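Chitinase (Thermococcus chitonophagus, PDB 5XSW) probably hydrolyses chitin as an endochitinase, this chain being the part that pairs a beta-sheet domain with a glycan-binding, mostly helical domain. Local coordinates at residues W122-F127 and M428-R433; L19-T24 and F76-T81; I162-A167 and N202-M207. One frame throughout, in Å; residues are numbered along the deposited sequence.

How the interactions relate
Interaction 2 comes first along the chain and joins strand 12-21, with the turn after it, to the bend between strands 75-77 and 80-89, closing a loop of beta strands in the N-terminal domain. Interaction 1 opens later, in the segment that follows strand 98-104, and closes only at helix 421-439, so its loop spans much of the helical domain. Interaction 3 lies within that span and packs residues 162-167 against the start of helix 203-214, whose end helps line the glycan pocket. No two of the three touch: interactions 1 and 3 are about 14 Å apart at their nearest atoms, interactions 2 and 3 about 28 Å.

Interaction 1 of 3, residues W122-F127 and M428-R433; sequences WKPGNF and MRDVKR
G125 and D430 mark the closest approach of the two backbones, their CA atoms 6.1 Å apart, where the irregular segment 122-127 turns beside a helix. The phi of 88° at G125 is one that glycine readily adopts, and an inverse gamma turn centred on N126 follows. The G125 amide N donates to D430 OD1 at 2.9 Å, nearly straight at 165°, meeting the oxygen on its syn side somewhat out of the carboxylate plane. A water bridges G125 O and the same OD1. The other carboxylate oxygen, OD2, is hydrogen-bonded to H463; it also lies 3.4 Å from P124 CB and faces the edge of the W122 indole, whose CH2 is 3.5 Å away. These contacts fasten to helix 421-439 the segment that follows the beta domain; the helix itself packs against helices 399-412 and 449-461 of the helical domain. The F127 ring is sandwiched, with W122 NE1 over the centre of one face and R433 on the other, where CD lies 4.0 Å from the ring centroid in a CH-pi contact. The edge of the ring meets the helix backbone, CZ lying 3.3 Å from D430 O. With CG of R433 anti to the backbone N (chi1 -178°) and the chain extended as far as NE, the guanidinium reaches past the ring to the F127 carbonyl. There it binds side-on, NE at 2.7 Å and NH2 at 2.8 Å from F127 O, with that oxygen in the guanidinium plane, while N126 CA lies over one guanidinium face. A methionine replacing R433 would probably leave F127 O without both of these donors and the loop end less firmly held to the helix.

Interaction 2 of 3, residues L19-T24 and F76-T81; sequences LANKNT and FHLNTT
N21 is the tightly held centre of this contact. Its backbone N donates to T80 O at 2.9 Å and its O accepts from T80 N at 3.2 Å, making an antiparallel hydrogen-bonded pair; A20 and T81 form the adjoining non-hydrogen-bonded pair. A chi1 of 177° turns the N21 amide away from its own backbone N to reach strand 75-77 of a second sheet, where ND2 donates to F76 O at 3.2 Å, almost straight at 171°, the acceptor lying in the amide plane but ND2 above the carbonyl plane. ND2 also donates to G30 O. The amide oxygen OD1 turns back to accept from N23 N, an Asx turn that bends the chain out of the strand. Beside this polar knot the F76 ring packs on L19, CZ to CB 3.9 Å, and L70 and I35 add to the same buried layer. Outward the packing thins: T24 CG2 meets N79 OD1 at 4.1 Å on the exposed side, and N79 N to N23 O is a weak bond at 2.8 Å. L78 still gives some cover, its CD2 lying 3.7 Å from N23 CB. N79, with positive phi, and T80 both face N21, the signature of a G1 beta bulge, here at the bend that carries the chain from strand 75-77 of one sheet to strand 80-89 of the other, consistent with a beta sandwich.

Interaction 3 of 3, residues I162-A167 and N202-M207; sequences IIIGLA and NPNFLM
I163 O, facing the N204 amide across the contact, is gripped by two waters, each donating to it at 2.9 Å. One of them accepts from N204 ND2, and the other donates to N202 OD1, so a single backbone carbonyl is tied through solvent to both asparagines at the start of helix 203-214. N204 also makes the direct bond between the segments: G165 N donates to its OD1 at 3.2 Å and 162°, tilted modestly from the plane of the amide carbonyl. The CG of N204 sits beside its own backbone N (chi1 -72°), which brings OD1 to the loop. N202 is the N-cap residue; its OD1 accepts from N204 N at 3.0 Å, from above the carbonyl plane, and its ND2 donates to G150 O and, like ND2 of N204, to OD1 of D386. Beside these amides the contact is apolar. I164 presents two branches, CG1 lying 3.9 Å from P203 CB and CG2 4.2 Å from M207 CE. I162 extends the apolar strip, its CG2 touching P203 CG at 4.2 Å. The M207 chain, bent at its second and third torsions, folds its methyl back to lie also beside L166 CD2. The same helix 203-214 carries K212, E213 and N214 of the glycan pocket near its far end. With both asparagines bonding to that aspartate carboxylate at the helix start, the buried amides have their polar atoms matched, and the negative charge probably interacts favourably with the positive end of the helix dipole.

Interaction 1 of 3, residues W122-F127 and M428-R433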
ATOM      1  N   TRP A 122      40.416   9.141   9.531  1.00 40.23           N
ATOM      2  CA  TRP A 122      39.322  10.083   9.829  1.00 36.62           C
ATOM      3  C   TRP A 122      38.703   9.843  11.193  1.00 37.26           C
ATOM      4  O   TRP A 122      38.388   8.710  11.555  1.00 39.48           O
ATOM      5  CB  TRP A 122      38.202  10.010   8.738  1.00 32.02           C
ATOM      6  CG  TRP A 122      37.261  11.145   8.881  1.00 32.77           C
ATOM      7  CD1 TRP A 122      37.336  12.361   8.265  1.00 32.91           C
ATOM      8  CD2 TRP A 122      36.119  11.188   9.734  1.00 35.11           C
ATOM      9  NE1 TRP A 122      36.290  13.152   8.683  1.00 34.13           N
ATOM     10  CE2 TRP A 122      35.544  12.457   9.594  1.00 36.26           C
ATOM     11  CE3 TRP A 122      35.532  10.268  10.613  1.00 37.22           C
ATOM     12  CZ2 TRP A 122      34.396  12.837  10.287  1.00 37.51           C
ATOM     13  CZ3 TRP A 122      34.394  10.645  11.310  1.00 37.22           C
ATOM     14  CH2 TRP A 122      33.839  11.922  11.133  1.00 39.20           C
ATOM     15  N   LYS A 123      38.462  10.930  11.920  1.00 33.80           N
ATOM     16  CA  LYS A 123      37.741  10.927  13.177  1.00 35.07           C
ATOM     17  C   LYS A 123      36.968  12.233  13.229  1.00 38.78           C
ATOM     18  O   LYS A 123      37.372  13.204  12.619  1.00 40.26           O
ATOM     19  CB  LYS A 123      38.696  10.857  14.398  1.00 45.42           C
ATOM     20  CG  LYS A 123      39.596   9.654  14.453  1.00 54.84           C
ATOM     21  CD  LYS A 123      40.581   9.762  15.627  1.00 67.81           C
ATOM     22  CE  LYS A 123      41.788  10.688  15.315  1.00 75.53           C
ATOM     23  NZ  LYS A 123      42.877  10.039  14.471  1.00 73.70           N
ATOM     24  N   PRO A 124      35.891  12.281  14.002  1.00 38.41           N
ATOM     25  CA  PRO A 124      35.105  13.505  14.161  1.00 37.71           C
ATOM     26  C   PRO A 124      35.929  14.642  14.738  1.00 51.21           C
ATOM     27  O   PRO A 124      36.946  14.386  15.384  1.00 49.04           O
ATOM     28  CB  PRO A 124      34.018  13.105  15.152  1.00 41.28           C
ATOM     29  CG  PRO A 124      33.914  11.643  15.039  1.00 44.77           C
ATOM     30  CD  PRO A 124      35.261  11.119  14.657  1.00 42.99           C
ATOM     31  N   GLY A 125      35.477  15.872  14.524  1.00 45.43           N
ATOM     32  CA  GLY A 125      36.113  17.062  15.074  1.00 44.53           C
ATOM     33  C   GLY A 125      37.203  17.609  14.183  1.00 47.87           C
ATOM     34  O   GLY A 125      36.976  18.056  13.068  1.00 42.07           O
ATOM     35  N   ASN A 126      38.434  17.566  14.655  1.00 48.82           N
ATOM     36  CA  ASN A 126      39.450  18.328  13.960  1.00 45.77           C
ATOM     37  C   ASN A 126      40.235  17.488  12.974  1.00 51.10           C
ATOM     38  O   ASN A 126      41.458  17.533  12.957  1.00 41.86           O
ATOM     39  CB  ASN A 126      40.374  19.026  14.973  1.00 60.28           C
ATOM     40  CG  ASN A 126      39.677  20.208  15.675  1.00 74.72           C
ATOM     41  OD1 ASN A 126      38.815  20.898  15.084  1.00 74.60           O
ATOM     42  ND2 ASN A 126      40.035  20.440  16.938  1.00 83.49           N
ATOM     43  N   PHE A 127      39.525  16.761  12.112  1.00 36.16           N
ATOM     44  CA  PHE A 127      40.182  16.098  11.003  1.00 32.48           C
ATOM     45  C   PHE A 127      40.731  17.087   9.991  1.00 31.12           C
ATOM     46  O   PHE A 127      40.334  18.254   9.943  1.00 38.66           O
ATOM     47  CB  PHE A 127      39.214  15.130  10.282  1.00 33.25           C
ATOM     48  CG  PHE A 127      37.915  15.793   9.833  1.00 31.46           C
ATOM     49  CD1 PHE A 127      37.813  16.401   8.596  1.00 33.45           C
ATOM     50  CD2 PHE A 127      36.798  15.798  10.681  1.00 35.42           C
ATOM     51  CE1 PHE A 127      36.597  16.996   8.179  1.00 29.96           C
ATOM     52  CE2 PHE A 127      35.592  16.402  10.273  1.00 36.97           C
ATOM     53  CZ  PHE A 127      35.507  16.995   9.033  1.00 25.40           C
ATOM     54  N   MET A 428      26.615  17.897  11.767  1.00 30.31           N
ATOM     55  CA  MET A 428      26.635  19.052  10.891  1.00 29.29           C
ATOM     56  C   MET A 428      27.924  19.900  11.052  1.00 34.04           C
ATOM     57  O   MET A 428      28.430  20.419  10.066  1.00 32.09           O
ATOM     58  CB  MET A 428      25.364  19.896  11.141  1.00 36.68           C
ATOM     59  CG  MET A 428      24.072  19.245  10.545  1.00 40.65           C
ATOM     60  SD  MET A 428      24.244  18.704   8.798  1.00 35.28           S
ATOM     61  CE  MET A 428      24.598  20.220   7.940  1.00 32.76           C
ATOM     62  N   ARG A 429      28.493  20.003  12.269  1.00 35.87           N
ATOM     63  CA  ARG A 429      29.856  20.610  12.394  1.00 37.06           C
ATOM     64  C   ARG A 429      30.898  19.880  11.524  1.00 30.55           C
ATOM     65  O   ARG A 429      31.655  20.504  10.762  1.00 34.41           O
ATOM     66  CB  ARG A 429      30.320  20.625  13.875  1.00 38.58           C
ATOM     67  CG  ARG A 429      29.580  21.671  14.727  1.00 45.80           C
ATOM     68  CD  ARG A 429      30.235  21.913  16.106  1.00 48.05           C
ATOM     69  NE  ARG A 429      30.129  20.749  16.991  1.00 42.63           N
ATOM     70  CZ  ARG A 429      29.040  20.450  17.704  1.00 42.86           C
ATOM     71  NH1 ARG A 429      27.958  21.228  17.655  1.00 49.76           N
ATOM     72  NH2 ARG A 429      29.037  19.380  18.474  1.00 46.61           N
ATOM     73  N   ASP A 430      30.929  18.539  11.607  1.00 28.96           N
ATOM     74  CA  ASP A 430      31.825  17.760  10.745  1.00 30.62           C
ATOM     75  C   ASP A 430      31.559  17.959   9.252  1.00 31.22           C
ATOM     76  O   ASP A 430      32.486  18.099   8.455  1.00 30.12           O
ATOM     77  CB  ASP A 430      31.702  16.270  11.056  1.00 30.44           C
ATOM     78  CG  ASP A 430      32.440  15.856  12.333  1.00 42.86           C
ATOM     79  OD1 ASP A 430      33.147  16.702  12.973  1.00 39.63           O
ATOM     80  OD2 ASP A 430      32.319  14.658  12.680  1.00 36.87           O
ATOM     81  N   VAL A 431      30.276  17.966   8.867  1.00 31.31           N
ATOM     82  CA  VAL A 431      29.926  18.179   7.447  1.00 29.09           C
ATOM     83  C   VAL A 431      30.396  19.544   6.982  1.00 25.77           C
ATOM     84  O   VAL A 431      30.975  19.716   5.894  1.00 28.55           O
ATOM     85  CB  VAL A 431      28.370  18.051   7.246  1.00 30.27           C
ATOM     86  CG1 VAL A 431      27.927  18.629   5.881  1.00 27.58           C
ATOM     87  CG2 VAL A 431      27.926  16.569   7.438  1.00 29.36           C
ATOM     88  N   LYS A 432      30.132  20.562   7.806  1.00 27.27           N
ATOM     89  CA  LYS A 432      30.602  21.917   7.418  1.00 31.28           C
ATOM     90  C   LYS A 432      32.126  22.015   7.328  1.00 30.74           C
ATOM     91  O   LYS A 432      32.702  22.627   6.378  1.00 32.87           O
ATOM     92  CB  LYS A 432      30.089  22.980   8.409  1.00 36.01           C
ATOM     93  CG  LYS A 432      30.510  24.397   7.951  1.00 38.35           C
ATOM     94  CD  LYS A 432      29.703  25.466   8.586  1.00 49.71           C
ATOM     95  CE  LYS A 432      29.948  26.808   7.866  1.00 46.63           C
ATOM     96  NZ  LYS A 432      28.943  27.788   8.400  1.00 57.88           N
ATOM     97  N   ARG A 433      32.799  21.402   8.307  1.00 33.10           N
ATOM     98  CA  ARG A 433      34.280  21.381   8.243  1.00 34.44           C
ATOM     99  C   ARG A 433      34.759  20.669   7.004  1.00 31.55           C
ATOM    100  O   ARG A 433      35.676  21.135   6.305  1.00 31.98           O
ATOM    101  CB  ARG A 433      34.893  20.718   9.496  1.00 35.41           C
ATOM    102  CG  ARG A 433      36.436  20.741   9.469  1.00 35.44           C
ATOM    103  CD  ARG A 433      37.054  20.203  10.759  1.00 38.70           C
ATOM    104  NE  ARG A 433      38.520  20.087  10.669  1.00 42.20           N
ATOM    105  CZ  ARG A 433      39.376  21.062  10.984  1.00 43.63           C
ATOM    106  NH1 ARG A 433      38.922  22.235  11.417  1.00 35.21           N
ATOM    107  NH2 ARG A 433      40.685  20.860  10.876  1.00 37.00           N
TER
HETATM  108  O   HOH W   1      34.471  19.045  12.846  1.00 41.47           O

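Interaction 2 of 3, residues L19-T24 and F76-T81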
ATOM      1  N   LEU A  19      12.652 -15.213  24.616  1.00 32.90           N
ATOM      2  CA  LEU A  19      12.801 -14.348  23.459  1.00 31.59           C
ATOM      3  C   LEU A  19      12.078 -13.057  23.769  1.00 35.19           C
ATOM      4  O   LEU A  19      10.947 -13.081  24.222  1.00 34.90           O
ATOM      5  CB  LEU A  19      12.181 -14.984  22.218  1.00 33.46           C
ATOM      6  CG  LEU A  19      12.643 -16.373  21.794  1.00 36.77           C
ATOM      7  CD1 LEU A  19      11.763 -16.931  20.696  1.00 35.61           C
ATOM      8  CD2 LEU A  19      14.086 -16.329  21.346  1.00 39.39           C
ATOM      9  N   ALA A  20      12.743 -11.932  23.569  1.00 33.48           N
ATOM     10  CA  ALA A  20      12.110 -10.659  23.854  1.00 40.74           C
ATOM     11  C   ALA A  20      12.643  -9.488  23.054  1.00 42.13           C
ATOM     12  O   ALA A  20      13.802  -9.459  22.675  1.00 38.74           O
ATOM     13  CB  ALA A  20      12.223 -10.353  25.333  1.00 35.18           C
ATOM     14  N   ASN A  21      11.789  -8.498  22.847  1.00 34.42           N
ATOM     15  CA  ASN A  21      12.250  -7.191  22.474  1.00 31.18           C
ATOM     16  C   ASN A  21      12.215  -6.436  23.776  1.00 38.32           C
ATOM     17  O   ASN A  21      11.160  -6.076  24.270  1.00 36.10           O
ATOM     18  CB  ASN A  21      11.327  -6.545  21.441  1.00 32.79           C
ATOM     19  CG  ASN A  21      11.746  -5.136  21.086  1.00 32.00           C
ATOM     20  OD1 ASN A  21      12.506  -4.509  21.802  1.00 33.13           O
ATOM     21  ND2 ASN A  21      11.240  -4.635  19.980  1.00 32.24           N
ATOM     22  N   LYS A  22      13.381  -6.193  24.342  1.00 36.86           N
ATOM     23  CA  LYS A  22      13.421  -5.565  25.656  1.00 37.87           C
ATOM     24  C   LYS A  22      13.312  -4.058  25.538  1.00 45.26           C
ATOM     25  O   LYS A  22      13.210  -3.365  26.541  1.00 42.87           O
ATOM     26  CB  LYS A  22      14.724  -5.917  26.385  1.00 44.21           C
ATOM     27  CG  LYS A  22      14.859  -7.376  26.830  1.00 51.91           C
ATOM     28  CD  LYS A  22      16.352  -7.747  27.028  1.00 68.15           C
ATOM     29  CE  LYS A  22      16.570  -8.997  27.897  1.00 74.56           C
ATOM     30  NZ  LYS A  22      16.609  -8.722  29.381  1.00 78.16           N
ATOM     31  N   ASN A  23      13.402  -3.526  24.325  1.00 36.52           N
ATOM     32  CA  ASN A  23      13.279  -2.071  24.176  1.00 39.24           C
ATOM     33  C   ASN A  23      11.928  -1.609  24.698  1.00 35.18           C
ATOM     34  O   ASN A  23      10.898  -2.230  24.408  1.00 40.52           O
ATOM     35  CB  ASN A  23      13.468  -1.656  22.712  1.00 37.40           C
ATOM     36  CG  ASN A  23      14.828  -2.054  22.166  1.00 38.40           C
ATOM     37  OD1 ASN A  23      14.958  -2.649  21.070  1.00 39.27           O
ATOM     38  ND2 ASN A  23      15.850  -1.731  22.908  1.00 32.10           N
ATOM     39  N   THR A  24      11.914  -0.538  25.491  1.00 38.86           N
ATOM     40  CA  THR A  24      10.635   0.017  25.934  1.00 43.63           C
ATOM     41  C   THR A  24      10.277   1.312  25.179  1.00 46.83           C
ATOM     42  O   THR A  24       9.143   1.769  25.224  1.00 46.94           O
ATOM     43  CB  THR A  24      10.616   0.291  27.476  1.00 45.84           C
ATOM     44  OG1 THR A  24      11.722   1.131  27.824  1.00 46.15           O
ATOM     45  CG2 THR A  24      10.678  -1.036  28.266  1.00 43.05           C
ATOM     46  N   PHE A  76       7.637  -9.220  17.393  1.00 26.18           N
ATOM     47  CA  PHE A  76       8.050  -8.709  18.703  1.00 33.16           C
ATOM     48  C   PHE A  76       8.156  -7.197  18.718  1.00 30.38           C
ATOM     49  O   PHE A  76       9.214  -6.627  18.445  1.00 31.58           O
ATOM     50  CB  PHE A  76       9.411  -9.276  19.119  1.00 30.66           C
ATOM     51  CG  PHE A  76       9.342 -10.734  19.508  1.00 32.12           C
ATOM     52  CD1 PHE A  76       9.227 -11.710  18.535  1.00 30.08           C
ATOM     53  CD2 PHE A  76       9.332 -11.103  20.849  1.00 31.80           C
ATOM     54  CE1 PHE A  76       9.115 -13.078  18.872  1.00 35.65           C
ATOM     55  CE2 PHE A  76       9.257 -12.493  21.223  1.00 27.78           C
ATOM     56  CZ  PHE A  76       9.140 -13.467  20.221  1.00 33.51           C
ATOM     57  N   HIS A  77       7.045  -6.548  19.046  1.00 34.71           N
ATOM     58  CA  HIS A  77       7.013  -5.110  19.235  1.00 27.54           C
ATOM     59  C   HIS A  77       7.702  -4.750  20.542  1.00 36.14           C
ATOM     60  O   HIS A  77       8.122  -5.619  21.293  1.00 34.24           O
ATOM     61  CB  HIS A  77       5.544  -4.637  19.232  1.00 34.93           C
ATOM     62  CG  HIS A  77       4.950  -4.583  17.858  1.00 30.65           C
ATOM     63  ND1 HIS A  77       5.311  -3.612  16.948  1.00 37.08           N
ATOM     64  CD2 HIS A  77       4.062  -5.387  17.225  1.00 32.15           C
ATOM     65  CE1 HIS A  77       4.681  -3.828  15.804  1.00 35.15           C
ATOM     66  NE2 HIS A  77       3.900  -4.885  15.951  1.00 32.16           N
ATOM     67  N   LEU A  78       7.821  -3.464  20.803  1.00 32.31           N
ATOM     68  CA  LEU A  78       8.437  -2.959  22.012  1.00 36.29           C
ATOM     69  C   LEU A  78       7.886  -3.670  23.235  1.00 38.80           C
ATOM     70  O   LEU A  78       6.682  -3.990  23.298  1.00 34.75           O
ATOM     71  CB  LEU A  78       8.215  -1.457  22.132  1.00 39.87           C
ATOM     72  CG  LEU A  78       8.807  -0.493  21.103  1.00 36.11           C
ATOM     73  CD1 LEU A  78       8.356   0.959  21.430  1.00 35.75           C
ATOM     74  CD2 LEU A  78      10.330  -0.561  21.031  1.00 34.18           C
ATOM     75  N   ASN A  79       8.791  -4.005  24.155  1.00 41.41           N
ATOM     76  CA  ASN A  79       8.405  -4.615  25.429  1.00 41.04           C
ATOM     77  C   ASN A  79       7.590  -5.893  25.311  1.00 41.41           C
ATOM     78  O   ASN A  79       6.573  -6.036  25.970  1.00 43.39           O
ATOM     79  CB  ASN A  79       7.610  -3.590  26.257  1.00 45.86           C
ATOM     80  CG  ASN A  79       7.615  -3.907  27.753  1.00 55.16           C
ATOM     81  OD1 ASN A  79       8.559  -4.502  28.266  1.00 52.14           O
ATOM     82  ND2 ASN A  79       6.559  -3.500  28.452  1.00 50.24           N
ATOM     83  N   THR A  80       8.022  -6.826  24.469  1.00 33.21           N
ATOM     84  CA  THR A  80       7.246  -8.042  24.225  1.00 35.18           C
ATOM     85  C   THR A  80       8.156  -9.229  24.619  1.00 37.89           C
ATOM     86  O   THR A  80       9.317  -9.231  24.247  1.00 34.67           O
ATOM     87  CB  THR A  80       6.798  -8.156  22.732  1.00 36.41           C
ATOM     88  OG1 THR A  80       5.857  -7.110  22.426  1.00 46.59           O
ATOM     89  CG2 THR A  80       6.148  -9.500  22.441  1.00 38.07           C
ATOM     90  N   THR A  81       7.644 -10.193  25.382  1.00 36.96           N
ATOM     91  CA  THR A  81       8.463 -11.343  25.779  1.00 35.41           C
ATOM     92  C   THR A  81       7.736 -12.621  25.480  1.00 43.46           C
ATOM     93  O   THR A  81       6.511 -12.690  25.625  1.00 35.27           O
ATOM     94  CB  THR A  81       8.844 -11.252  27.258  1.00 36.75           C
ATOM     95  OG1 THR A  81       9.636 -10.085  27.438  1.00 39.83           O
ATOM     96  CG2 THR A  81       9.680 -12.512  27.732  1.00 37.21           C
TER

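Interaction 3 of 3, residues I162-A167 and N202-M207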
ATOM      1  N   ILE A 162      30.821  10.479  -8.193  1.00 27.75           N
ATOM      2  CA  ILE A 162      29.492  10.065  -8.713  1.00 27.40           C
ATOM      3  C   ILE A 162      29.476  10.328 -10.185  1.00 27.42           C
ATOM      4  O   ILE A 162      29.762  11.451 -10.624  1.00 27.14           O
ATOM      5  CB  ILE A 162      28.336  10.883  -8.105  1.00 28.38           C
ATOM      6  CG1 ILE A 162      28.376  10.811  -6.595  1.00 26.36           C
ATOM      7  CG2 ILE A 162      26.960  10.393  -8.650  1.00 30.95           C
ATOM      8  CD1 ILE A 162      27.636  11.942  -5.966  1.00 29.50           C
ATOM      9  N   ILE A 163      29.154   9.320 -10.967  1.00 20.98           N
ATOM     10  CA  ILE A 163      29.201   9.472 -12.418  1.00 21.51           C
ATOM     11  C   ILE A 163      27.781   9.259 -13.008  1.00 28.49           C
ATOM     12  O   ILE A 163      27.360   8.110 -13.275  1.00 23.99           O
ATOM     13  CB  ILE A 163      30.145   8.409 -13.094  1.00 24.16           C
ATOM     14  CG1 ILE A 163      31.510   8.338 -12.365  1.00 30.53           C
ATOM     15  CG2 ILE A 163      30.241   8.715 -14.563  1.00 23.65           C
ATOM     16  CD1 ILE A 163      32.234   9.671 -12.384  1.00 27.10           C
ATOM     17  N   ILE A 164      27.058  10.346 -13.234  1.00 26.43           N
ATOM     18  CA  ILE A 164      25.780  10.230 -13.906  1.00 24.99           C
ATOM     19  C   ILE A 164      26.039  10.533 -15.370  1.00 25.47           C
ATOM     20  O   ILE A 164      26.477  11.626 -15.715  1.00 26.48           O
ATOM     21  CB  ILE A 164      24.750  11.224 -13.347  1.00 25.81           C
ATOM     22  CG1 ILE A 164      24.437  10.904 -11.885  1.00 25.00           C
ATOM     23  CG2 ILE A 164      23.483  11.194 -14.185  1.00 28.77           C
ATOM     24  CD1 ILE A 164      23.608  11.964 -11.192  1.00 27.09           C
ATOM     25  N   GLY A 165      25.767   9.565 -16.236  1.00 25.48           N
ATOM     26  CA  GLY A 165      26.090   9.740 -17.635  1.00 25.90           C
ATOM     27  C   GLY A 165      24.914  10.302 -18.395  1.00 27.79           C
ATOM     28  O   GLY A 165      23.915   9.622 -18.605  1.00 27.39           O
ATOM     29  N   LEU A 166      25.048  11.552 -18.820  1.00 26.25           N
ATOM     30  CA  LEU A 166      23.989  12.220 -19.556  1.00 28.34           C
ATOM     31  C   LEU A 166      24.108  11.879 -21.030  1.00 30.08           C
ATOM     32  O   LEU A 166      24.405  12.732 -21.858  1.00 30.01           O
ATOM     33  CB  LEU A 166      24.066  13.729 -19.336  1.00 25.85           C
ATOM     34  CG  LEU A 166      24.184  14.143 -17.867  1.00 32.31           C
ATOM     35  CD1 LEU A 166      24.372  15.644 -17.726  1.00 29.44           C
ATOM     36  CD2 LEU A 166      22.970  13.675 -17.082  1.00 30.42           C
ATOM     37  N   ALA A 167      23.875  10.610 -21.339  1.00 28.48           N
ATOM     38  CA  ALA A 167      23.984  10.101 -22.697  1.00 29.54           C
ATOM     39  C   ALA A 167      22.837  10.532 -23.596  1.00 37.15           C
ATOM     40  O   ALA A 167      21.722  10.756 -23.135  1.00 27.77           O
ATOM     41  CB  ALA A 167      24.092   8.585 -22.680  1.00 28.77           C
ATOM     42  N   ASN A 202      22.453   2.387  -8.191  1.00 18.28           N
ATOM     43  CA  ASN A 202      23.078   3.051  -9.336  1.00 20.24           C
ATOM     44  C   ASN A 202      22.249   4.267  -9.753  1.00 26.25           C
ATOM     45  O   ASN A 202      21.099   4.116 -10.143  1.00 21.37           O
ATOM     46  CB  ASN A 202      23.137   2.057 -10.506  1.00 20.20           C
ATOM     47  CG  ASN A 202      23.773   2.625 -11.774  1.00 22.27           C
ATOM     48  OD1 ASN A 202      24.277   3.763 -11.817  1.00 22.94           O
ATOM     49  ND2 ASN A 202      23.791   1.811 -12.812  1.00 22.59           N
ATOM     50  N   PRO A 203      22.820   5.470  -9.659  1.00 23.26           N
ATOM     51  CA  PRO A 203      22.074   6.663 -10.061  1.00 21.22           C
ATOM     52  C   PRO A 203      21.571   6.560 -11.483  1.00 23.53           C
ATOM     53  O   PRO A 203      20.501   7.103 -11.766  1.00 23.47           O
ATOM     54  CB  PRO A 203      23.131   7.829  -9.947  1.00 22.05           C
ATOM     55  CG  PRO A 203      24.165   7.301  -8.976  1.00 27.49           C
ATOM     56  CD  PRO A 203      24.187   5.769  -9.192  1.00 21.05           C
ATOM     57  N   ASN A 204      22.300   5.888 -12.381  1.00 22.62           N
ATOM     58  CA  ASN A 204      21.823   5.805 -13.762  1.00 19.82           C
ATOM     59  C   ASN A 204      20.499   4.970 -13.850  1.00 19.65           C
ATOM     60  O   ASN A 204      19.656   5.185 -14.721  1.00 21.74           O
ATOM     61  CB  ASN A 204      22.872   5.129 -14.642  1.00 20.13           C
ATOM     62  CG  ASN A 204      24.093   6.027 -14.885  1.00 25.84           C
ATOM     63  OD1 ASN A 204      24.007   7.259 -14.812  1.00 22.70           O
ATOM     64  ND2 ASN A 204      25.243   5.393 -15.139  1.00 26.23           N
ATOM     65  N   PHE A 205      20.363   4.012 -12.953  1.00 20.78           N
ATOM     66  CA  PHE A 205      19.149   3.170 -12.977  1.00 20.00           C
ATOM     67  C   PHE A 205      17.939   4.070 -12.546  1.00 20.02           C
ATOM     68  O   PHE A 205      16.891   4.030 -13.170  1.00 22.32           O
ATOM     69  CB  PHE A 205      19.282   1.985 -12.034  1.00 21.01           C
ATOM     70  CG  PHE A 205      18.007   1.161 -11.966  1.00 21.16           C
ATOM     71  CD1 PHE A 205      17.737   0.259 -12.978  1.00 20.60           C
ATOM     72  CD2 PHE A 205      17.062   1.375 -10.943  1.00 22.96           C
ATOM     73  CE1 PHE A 205      16.535  -0.488 -12.995  1.00 23.31           C
ATOM     74  CE2 PHE A 205      15.833   0.645 -10.941  1.00 22.07           C
ATOM     75  CZ  PHE A 205      15.595  -0.289 -11.979  1.00 22.92           C
ATOM     76  N   LEU A 206      18.091   4.840 -11.467  1.00 18.55           N
ATOM     77  CA  LEU A 206      16.968   5.744 -11.024  1.00 19.84           C
ATOM     78  C   LEU A 206      16.668   6.781 -12.091  1.00 24.70           C
ATOM     79  O   LEU A 206      15.509   7.139 -12.319  1.00 21.09           O
ATOM     80  CB  LEU A 206      17.291   6.470  -9.690  1.00 17.60           C
ATOM     81  CG  LEU A 206      17.276   5.512  -8.482  1.00 20.92           C
ATOM     82  CD1 LEU A 206      17.608   6.203  -7.165  1.00 21.00           C
ATOM     83  CD2 LEU A 206      15.857   4.834  -8.310  1.00 23.81           C
ATOM     84  N   MET A 207      17.696   7.211 -12.813  1.00 22.30           N
ATOM     85  CA  MET A 207      17.533   8.189 -13.913  1.00 20.30           C
ATOM     86  C   MET A 207      16.686   7.580 -15.049  1.00 21.96           C
ATOM     87  O   MET A 207      15.742   8.202 -15.602  1.00 21.86           O
ATOM     88  CB  MET A 207      18.910   8.627 -14.469  1.00 20.69           C
ATOM     89  CG  MET A 207      19.670   9.582 -13.541  1.00 21.23           C
ATOM     90  SD  MET A 207      19.090  11.329 -13.653  1.00 23.95           S
ATOM     91  CE  MET A 207      19.518  11.793 -15.339  1.00 19.03           C
TER
HETATM   92  O   HOH W   2      28.000   5.995 -15.175  1.00 31.38           O
HETATM   93  O   HOH W   3      26.675   5.629 -11.939  1.00 34.14           O